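Local coordinates for proteolytically activated form of PPO4 Tyrosinase (Agaricus bisporus var. bisporus H97, PDB 4OUA), which catalyses the o-hydroxylation of monophenols and the oxidation of the resulting o-diphenols to o-quinones, the initial step of melanin synthesis, using a pair of copper ions, at residues Val84-Trp89 and Ala248-Ile253. Numbering follows the deposited sequence.
With CU1 (copper (I) ion), chain D.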
ATOM      1  N   VAL A  84      -0.079   5.206 -17.190  1.00 41.99           N
ATOM      2  CA  VAL A  84       1.180   5.822 -16.778  1.00 46.06           C
ATOM      3  C   VAL A  84       1.163   6.369 -15.353  1.00 40.14           C
ATOM      4  O   VAL A  84       2.216   6.615 -14.767  1.00 37.30           O
ATOM      5  CB  VAL A  84       1.571   6.972 -17.729  1.00 43.65           C
ATOM      6  CG1 VAL A  84       1.987   6.425 -19.085  1.00 46.32           C
ATOM      7  CG2 VAL A  84       0.422   7.958 -17.871  1.00 36.14           C
ATOM      8  N   LEU A  85      -0.029   6.555 -14.795  1.00 44.53           N
ATOM      9  CA  LEU A  85      -0.160   7.182 -13.483  1.00 42.14           C
ATOM     10  C   LEU A  85      -0.153   6.179 -12.334  1.00 37.04           C
ATOM     11  O   LEU A  85      -0.275   6.569 -11.174  1.00 36.72           O
ATOM     12  CB  LEU A  85      -1.442   8.015 -13.418  1.00 35.52           C
ATOM     13  CG  LEU A  85      -1.495   9.245 -14.324  1.00 35.99           C
ATOM     14  CD1 LEU A  85      -2.738  10.061 -14.030  1.00 30.31           C
ATOM     15  CD2 LEU A  85      -0.237  10.086 -14.157  1.00 39.19           C
ATOM     16  N   PHE A  86      -0.010   4.897 -12.657  1.00 42.28           N
ATOM     17  CA  PHE A  86      -0.085   3.841 -11.649  1.00 41.09           C
ATOM     18  C   PHE A  86       0.850   4.079 -10.464  1.00 39.00           C
ATOM     19  O   PHE A  86       0.407   4.084  -9.316  1.00 44.32           O
ATOM     20  CB  PHE A  86       0.221   2.476 -12.271  1.00 36.22           C
ATOM     21  CG  PHE A  86       0.378   1.376 -11.259  1.00 34.18           C
ATOM     22  CD1 PHE A  86      -0.734   0.779 -10.687  1.00 35.16           C
ATOM     23  CD2 PHE A  86       1.636   0.945 -10.873  1.00 33.58           C
ATOM     24  CE1 PHE A  86      -0.594  -0.229  -9.750  1.00 29.68           C
ATOM     25  CE2 PHE A  86       1.782  -0.063  -9.937  1.00 32.46           C
ATOM     26  CZ  PHE A  86       0.664  -0.651  -9.375  1.00 31.56           C
ATOM     27  N   PRO A  87       2.149   4.274 -10.738  1.00 37.71           N
ATOM     28  CA  PRO A  87       3.120   4.471  -9.655  1.00 40.89           C
ATOM     29  C   PRO A  87       2.819   5.689  -8.782  1.00 38.65           C
ATOM     30  O   PRO A  87       2.851   5.579  -7.557  1.00 39.06           O
ATOM     31  CB  PRO A  87       4.444   4.654 -10.405  1.00 32.35           C
ATOM     32  CG  PRO A  87       4.234   3.967 -11.712  1.00 35.22           C
ATOM     33  CD  PRO A  87       2.801   4.222 -12.058  1.00 34.33           C
ATOM     34  N   THR A  88       2.529   6.830  -9.401  1.00 40.50           N
ATOM     35  CA  THR A  88       2.347   8.071  -8.655  1.00 35.04           C
ATOM     36  C   THR A  88       1.035   8.101  -7.877  1.00 35.44           C
ATOM     37  O   THR A  88       0.990   8.605  -6.756  1.00 40.36           O
ATOM     38  CB  THR A  88       2.402   9.304  -9.581  1.00 34.82           C
ATOM     39  OG1 THR A  88       1.416   9.180 -10.613  1.00 40.95           O
ATOM     40  CG2 THR A  88       3.777   9.434 -10.212  1.00 38.28           C
ATOM     41  N   TRP A  89      -0.030   7.565  -8.466  1.00 35.53           N
ATOM     42  CA  TRP A  89      -1.335   7.579  -7.811  1.00 37.55           C
ATOM     43  C   TRP A  89      -1.318   6.750  -6.533  1.00 39.42           C
ATOM     44  O   TRP A  89      -1.966   7.101  -5.547  1.00 38.00           O
ATOM     45  CB  TRP A  89      -2.429   7.061  -8.747  1.00 29.88           C
ATOM     46  CG  TRP A  89      -3.799   7.118  -8.130  1.00 35.95           C
ATOM     47  CD1 TRP A  89      -4.713   8.125  -8.255  1.00 41.21           C
ATOM     48  CD2 TRP A  89      -4.403   6.131  -7.283  1.00 39.43           C
ATOM     49  NE1 TRP A  89      -5.849   7.824  -7.541  1.00 34.60           N
ATOM     50  CE2 TRP A  89      -5.685   6.606  -6.936  1.00 35.28           C
ATOM     51  CE3 TRP A  89      -3.987   4.892  -6.787  1.00 37.36           C
ATOM     52  CZ2 TRP A  89      -6.551   5.886  -6.118  1.00 36.36           C
ATOM     53  CZ3 TRP A  89      -4.849   4.179  -5.975  1.00 34.74           C
ATOM     54  CH2 TRP A  89      -6.115   4.678  -5.649  1.00 35.30           C
ATOM     55  N   ALA A 248       3.250  -4.938 -13.323  1.00 35.83           N
ATOM     56  CA  ALA A 248       3.210  -6.344 -13.708  1.00 31.53           C
ATOM     57  C   ALA A 248       3.740  -7.230 -12.585  1.00 33.48           C
ATOM     58  O   ALA A 248       3.106  -8.217 -12.208  1.00 29.21           O
ATOM     59  CB  ALA A 248       4.008  -6.565 -14.982  1.00 33.49           C
ATOM     60  N   VAL A 249       4.905  -6.866 -12.056  1.00 32.85           N
ATOM     61  CA  VAL A 249       5.501  -7.570 -10.927  1.00 30.46           C
ATOM     62  C   VAL A 249       4.619  -7.434  -9.692  1.00 36.30           C
ATOM     63  O   VAL A 249       4.575  -8.321  -8.837  1.00 39.38           O
ATOM     64  CB  VAL A 249       6.910  -7.031 -10.612  1.00 28.61           C
ATOM     65  CG1 VAL A 249       7.502  -7.748  -9.411  1.00 31.93           C
ATOM     66  CG2 VAL A 249       7.815  -7.175 -11.828  1.00 29.40           C
ATOM     67  N   HIS A 250       3.895  -6.268  -9.633  1.00 38.99           N
ATOM     68  CA  HIS A 250       2.997  -5.954  -8.530  1.00 28.99           C
ATOM     69  C   HIS A 250       1.740  -6.822  -8.549  1.00 33.69           C
ATOM     70  O   HIS A 250       1.154  -7.107  -7.503  1.00 37.32           O
ATOM     71  CB  HIS A 250       2.623  -4.469  -8.583  1.00 26.91           C
ATOM     72  CG  HIS A 250       1.243  -4.172  -8.086  1.00 28.75           C
ATOM     73  ND1 HIS A 250       0.151  -4.089  -8.924  1.00 29.28           N
ATOM     74  CD2 HIS A 250       0.779  -3.927  -6.838  1.00 33.25           C
ATOM     75  CE1 HIS A 250      -0.926  -3.813  -8.211  1.00 31.63           C
ATOM     76  NE2 HIS A 250      -0.574  -3.714  -6.942  1.00 34.98           N
ATOM     77  N   ASP A 251       1.337  -7.247  -9.735  1.00 35.66           N
ATOM     78  CA  ASP A 251       0.117  -8.033  -9.902  1.00 34.76           C
ATOM     79  C   ASP A 251       0.243  -9.431  -9.305  1.00 33.54           C
ATOM     80  O   ASP A 251      -0.734  -9.986  -8.805  1.00 38.23           O
ATOM     81  CB  ASP A 251      -0.254  -8.141 -11.382  1.00 36.25           C
ATOM     82  CG  ASP A 251      -0.646  -6.807 -11.984  1.00 40.55           C
ATOM     83  OD1 ASP A 251      -1.088  -5.918 -11.227  1.00 43.15           O
ATOM     84  OD2 ASP A 251      -0.516  -6.652 -13.218  1.00 34.73           O
ATOM     85  N   ASP A 252       1.445  -9.996  -9.362  1.00 34.46           N
ATOM     86  CA  ASP A 252       1.682 -11.355  -8.881  1.00 32.03           C
ATOM     87  C   ASP A 252       1.371 -11.512  -7.394  1.00 34.18           C
ATOM     88  O   ASP A 252       0.942 -12.577  -6.952  1.00 27.46           O
ATOM     89  CB  ASP A 252       3.129 -11.773  -9.153  1.00 36.96           C
ATOM     90  CG  ASP A 252       3.408 -11.993 -10.630  1.00 48.18           C
ATOM     91  OD1 ASP A 252       2.751 -11.336 -11.465  1.00 55.75           O
ATOM     92  OD2 ASP A 252       4.285 -12.822 -10.954  1.00 47.64           O
ATOM     93  N   ILE A 253       1.586 -10.453  -6.622  1.00 38.90           N
ATOM     94  CA  ILE A 253       1.360 -10.516  -5.182  1.00 31.81           C
ATOM     95  C   ILE A 253      -0.128 -10.521  -4.851  1.00 30.52           C
ATOM     96  O   ILE A 253      -0.548 -11.135  -3.873  1.00 39.11           O
ATOM     97  CB  ILE A 253       2.037  -9.348  -4.446  1.00 31.46           C
ATOM     98  CG1 ILE A 253       3.529  -9.301  -4.782  1.00 20.88           C
ATOM     99  CG2 ILE A 253       1.828  -9.479  -2.946  1.00 24.56           C
ATOM    100  CD1 ILE A 253       4.273 -10.565  -4.417  1.00 22.55           C
TER
HETATM  101 CU   CU1 D 402      -2.295  -3.418  -6.023  0.92 30.62          CU
HETATM  102  O   HOH W   1      -3.900  -2.398  -7.263  0.90 42.65           O
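Phe86, at the start of helix 86-109, sets the far corner of its ring over one face of the His250 imidazole, a copper ligand on helix 246-258. Phe86 CZ lies 3.5 Å from His250 ND1, offset toward the rim of the imidazole, and Phe86 CE1 follows at 3.9 Å from His250 CE1. The ring planes are inclined at 55°, so the two rings meet obliquely. Phe86 reaches across because its CG is anti to the backbone N (chi1 171°), and these two buried residues carry essentially the whole tightly packed part.

His250 NE2 binds copper at 2.0 Å; His254 and His282 supply the other protein ligands, and a water is a further ligand at 2.3 Å from the metal. The other ring nitrogen of His250, ND1, has a weak, bent hydrogen bond to Asp251 OD1 (3.2 Å, 127° at the hydrogen), while Asp251 OD2 is hydrogen-bonded to ND1 of His235. Replacing Phe86 by an alanine would probably open a gap over the imidazole face and leave His250 freer to tilt about its copper bond.

The looser side lies beyond the ring pair, at Asp251, which is partly exposed and does not touch Phe86. The nearest atom of the Phe86 side chain is about 5 Å from the second copper, and the Phe86 carbonyl accepts a hydrogen bond from ND1 of His90, a ligand of that ion. An aromatic residue thus bridges the surroundings of both metals, within the helical core that holds the binuclear type-3 copper site of tyrosinases.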